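PDB 1Y56: sarcosine oxidase from Pyrococcus horikoshii, which probably oxidises L-proline as the flavin-carrying beta subunit of a dehydrogenase complex that binds both FAD and FMN. Local coordinates for residues 223-228 against 265-270. Sequence-based numbering, arbitrary orientation.
Sequences YKHQAV and GYEIGP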
ATOM      1  N   TYR B 223      28.495 -29.078  12.952  1.00 30.94           N
ATOM      2  CA  TYR B 223      29.546 -28.214  12.414  1.00 30.70           C
ATOM      3  C   TYR B 223      29.468 -28.130  10.922  1.00 30.25           C
ATOM      4  O   TYR B 223      29.132 -29.100  10.245  1.00 30.38           O
ATOM      5  CB  TYR B 223      30.932 -28.728  12.778  1.00 30.99           C
ATOM      6  CG  TYR B 223      31.327 -28.430  14.192  1.00 32.08           C
ATOM      7  CD1 TYR B 223      32.151 -27.340  14.491  1.00 32.47           C
ATOM      8  CD2 TYR B 223      30.872 -29.236  15.241  1.00 32.73           C
ATOM      9  CE1 TYR B 223      32.516 -27.065  15.803  1.00 33.41           C
ATOM     10  CE2 TYR B 223      31.228 -28.973  16.547  1.00 33.37           C
ATOM     11  CZ  TYR B 223      32.047 -27.889  16.824  1.00 34.11           C
ATOM     12  OH  TYR B 223      32.388 -27.640  18.129  1.00 35.04           O
ATOM     13  N   LYS B 224      29.811 -26.964  10.408  1.00 29.85           N
ATOM     14  CA  LYS B 224      29.772 -26.749   8.991  1.00 29.45           C
ATOM     15  C   LYS B 224      31.051 -27.236   8.354  1.00 28.83           C
ATOM     16  O   LYS B 224      32.109 -26.671   8.584  1.00 28.45           O
ATOM     17  CB  LYS B 224      29.561 -25.273   8.688  1.00 29.69           C
ATOM     18  CG  LYS B 224      29.151 -25.027   7.250  1.00 31.07           C
ATOM     19  CD  LYS B 224      28.522 -23.658   7.067  1.00 33.61           C
ATOM     20  CE  LYS B 224      29.556 -22.573   6.806  1.00 34.43           C
ATOM     21  NZ  LYS B 224      28.847 -21.329   6.409  1.00 35.72           N
ATOM     22  N   HIS B 225      30.942 -28.313   7.576  1.00 28.70           N
ATOM     23  CA  HIS B 225      32.002 -28.729   6.639  1.00 28.39           C
ATOM     24  C   HIS B 225      31.575 -28.454   5.198  1.00 27.68           C
ATOM     25  O   HIS B 225      30.384 -28.258   4.931  1.00 27.86           O
ATOM     26  CB  HIS B 225      32.430 -30.180   6.873  1.00 28.34           C
ATOM     27  CG  HIS B 225      33.364 -30.334   8.039  1.00 30.31           C
ATOM     28  ND1 HIS B 225      32.935 -30.266   9.352  1.00 31.21           N
ATOM     29  CD2 HIS B 225      34.709 -30.504   8.092  1.00 31.39           C
ATOM     30  CE1 HIS B 225      33.973 -30.408  10.160  1.00 31.00           C
ATOM     31  NE2 HIS B 225      35.059 -30.557   9.422  1.00 31.83           N
ATOM     32  N   GLN B 226      32.539 -28.384   4.288  1.00 26.72           N
ATOM     33  CA  GLN B 226      32.246 -27.985   2.912  1.00 26.26           C
ATOM     34  C   GLN B 226      32.872 -28.890   1.851  1.00 26.05           C
ATOM     35  O   GLN B 226      33.817 -29.640   2.123  1.00 26.39           O
ATOM     36  CB  GLN B 226      32.649 -26.526   2.672  1.00 26.04           C
ATOM     37  CG  GLN B 226      31.812 -25.502   3.448  1.00 25.90           C
ATOM     38  CD  GLN B 226      32.185 -24.069   3.111  1.00 26.72           C
ATOM     39  OE1 GLN B 226      31.904 -23.588   2.013  1.00 28.34           O
ATOM     40  NE2 GLN B 226      32.828 -23.381   4.050  1.00 25.57           N
ATOM     41  N   ALA B 227      32.331 -28.831   0.639  1.00 25.46           N
ATOM     42  CA  ALA B 227      32.881 -29.598  -0.469  1.00 24.95           C
ATOM     43  C   ALA B 227      32.870 -28.806  -1.766  1.00 24.56           C
ATOM     44  O   ALA B 227      32.145 -27.818  -1.905  1.00 24.56           O
ATOM     45  CB  ALA B 227      32.152 -30.945  -0.629  1.00 24.70           C
ATOM     46  N   VAL B 228      33.701 -29.246  -2.704  1.00 24.34           N
ATOM     47  CA  VAL B 228      33.760 -28.677  -4.044  1.00 23.96           C
ATOM     48  C   VAL B 228      33.531 -29.786  -5.077  1.00 24.17           C
ATOM     49  O   VAL B 228      33.754 -30.963  -4.801  1.00 24.26           O
ATOM     50  CB  VAL B 228      35.106 -27.952  -4.269  1.00 23.62           C
ATOM     51  CG1 VAL B 228      36.262 -28.935  -4.235  1.00 23.31           C
ATOM     52  CG2 VAL B 228      35.097 -27.152  -5.556  1.00 22.69           C
ATOM     53  N   GLY B 265      39.779 -29.938   5.904  1.00 35.80           N
ATOM     54  CA  GLY B 265      39.458 -29.819   7.330  1.00 36.77           C
ATOM     55  C   GLY B 265      38.615 -28.619   7.745  1.00 37.32           C
ATOM     56  O   GLY B 265      37.772 -28.743   8.626  1.00 37.62           O
ATOM     57  N   TYR B 266      38.836 -27.472   7.096  1.00 37.82           N
ATOM     58  CA  TYR B 266      38.171 -26.188   7.393  1.00 38.38           C
ATOM     59  C   TYR B 266      36.760 -26.263   8.001  1.00 38.39           C
ATOM     60  O   TYR B 266      35.760 -26.361   7.297  1.00 38.25           O
ATOM     61  CB  TYR B 266      38.185 -25.315   6.133  1.00 38.81           C
ATOM     62  CG  TYR B 266      37.777 -23.865   6.339  1.00 40.42           C
ATOM     63  CD1 TYR B 266      38.671 -22.925   6.863  1.00 41.63           C
ATOM     64  CD2 TYR B 266      36.503 -23.433   5.986  1.00 41.60           C
ATOM     65  CE1 TYR B 266      38.292 -21.593   7.044  1.00 42.50           C
ATOM     66  CE2 TYR B 266      36.116 -22.117   6.162  1.00 42.84           C
ATOM     67  CZ  TYR B 266      37.006 -21.199   6.687  1.00 43.20           C
ATOM     68  OH  TYR B 266      36.586 -19.894   6.840  1.00 43.40           O
ATOM     69  N   GLU B 267      36.707 -26.204   9.326  1.00 38.75           N
ATOM     70  CA  GLU B 267      35.489 -26.440  10.097  1.00 39.16           C
ATOM     71  C   GLU B 267      34.969 -25.109  10.601  1.00 39.15           C
ATOM     72  O   GLU B 267      35.753 -24.266  11.018  1.00 39.58           O
ATOM     73  CB  GLU B 267      35.839 -27.336  11.280  1.00 39.22           C
ATOM     74  CG  GLU B 267      34.697 -27.762  12.167  1.00 41.02           C
ATOM     75  CD  GLU B 267      35.116 -28.860  13.160  1.00 44.01           C
ATOM     76  OE1 GLU B 267      35.703 -28.536  14.223  1.00 44.10           O
ATOM     77  OE2 GLU B 267      34.853 -30.056  12.879  1.00 45.53           O
ATOM     78  N   ILE B 268      33.658 -24.901  10.563  1.00 39.08           N
ATOM     79  CA  ILE B 268      33.093 -23.642  11.072  1.00 39.25           C
ATOM     80  C   ILE B 268      32.174 -23.875  12.287  1.00 39.32           C
ATOM     81  O   ILE B 268      31.194 -24.627  12.178  1.00 39.14           O
ATOM     82  CB  ILE B 268      32.432 -22.792   9.947  1.00 39.35           C
ATOM     83  CG1 ILE B 268      33.528 -22.174   9.052  1.00 39.18           C
ATOM     84  CG2 ILE B 268      31.513 -21.719  10.537  1.00 39.07           C
ATOM     85  CD1 ILE B 268      33.027 -21.283   7.928  1.00 38.72           C
ATOM     86  N   GLY B 269      32.517 -23.205  13.412  1.00 39.24           N
ATOM     87  CA  GLY B 269      32.058 -23.496  14.811  1.00 38.51           C
ATOM     88  C   GLY B 269      30.613 -23.923  14.953  1.00 37.97           C
ATOM     89  O   GLY B 269      29.843 -23.748  14.016  1.00 38.72           O
ATOM     90  N   PRO B 270      30.211 -24.455  16.121  1.00 37.18           N
ATOM     91  CA  PRO B 270      28.889 -25.122  16.169  1.00 36.65           C
ATOM     92  C   PRO B 270      27.757 -24.282  15.538  1.00 36.25           C
ATOM     93  O   PRO B 270      27.386 -23.250  16.092  1.00 36.54           O
ATOM     94  CB  PRO B 270      28.650 -25.334  17.669  1.00 36.19           C
ATOM     95  CG  PRO B 270      29.987 -25.348  18.259  1.00 36.36           C
ATOM     96  CD  PRO B 270      30.876 -24.452  17.430  1.00 37.03           C
TER
HETATM   97  O   HOH W   1      33.207 -25.376   6.782  1.00 30.10           O
HETATM   98  O   HOH W   2      35.167 -28.085   5.312  1.00 22.97           O
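The carbonyl oxygen of Lys224 is gripped twice: Ile268 N donates to Lys224 O at 3.1 Å, and a bridging water donates to it and to Tyr266 O. The return bond, Lys224 N to Ile268 O, is 3.2 Å and nearly straight at 168°, closing an antiparallel hydrogen-bonded pair. Toward Gln226 the backbones diverge, and a second water accepts from Gln226 N and donates to Tyr266 O. Strand 221-230 lies between strands 261-263 and 299-310 in the eight-stranded mixed sheet, and the loop prolongs the antiparallel pairing of 261-263 with 221-230 by this single bridge. On one side of the backbones, the methylenes of Lys224 suit apolar Ile268 alongside, CE 3.9 Å from Ile268 CD1, while NZ salt-bridges Asp273. Gln226 NE2 lies near the plane of the Tyr266 ring at its edge, 4.1 Å from Tyr266 CE2, the amide and ring planes 57° apart; OE1 accepts from Thr277 N. On the other side Glu267, CG anti to its own N (chi1 -177°), sets its aliphatic part between two rings, CG 3.5 Å from Tyr223 CD1 and 3.4 Å from His225 CE1; its OE1 makes a long, weak ion pair with Lys310, itself a cation-pi partner of Tyr223. Compact, apolar Pro270 covers one face of the Tyr223 ring, CA over the centre and CD 3.5 Å from Tyr223 CE1. His225 stacks on Tyr308, and the His225 side chain comes within about 5 Å of the bound FAD.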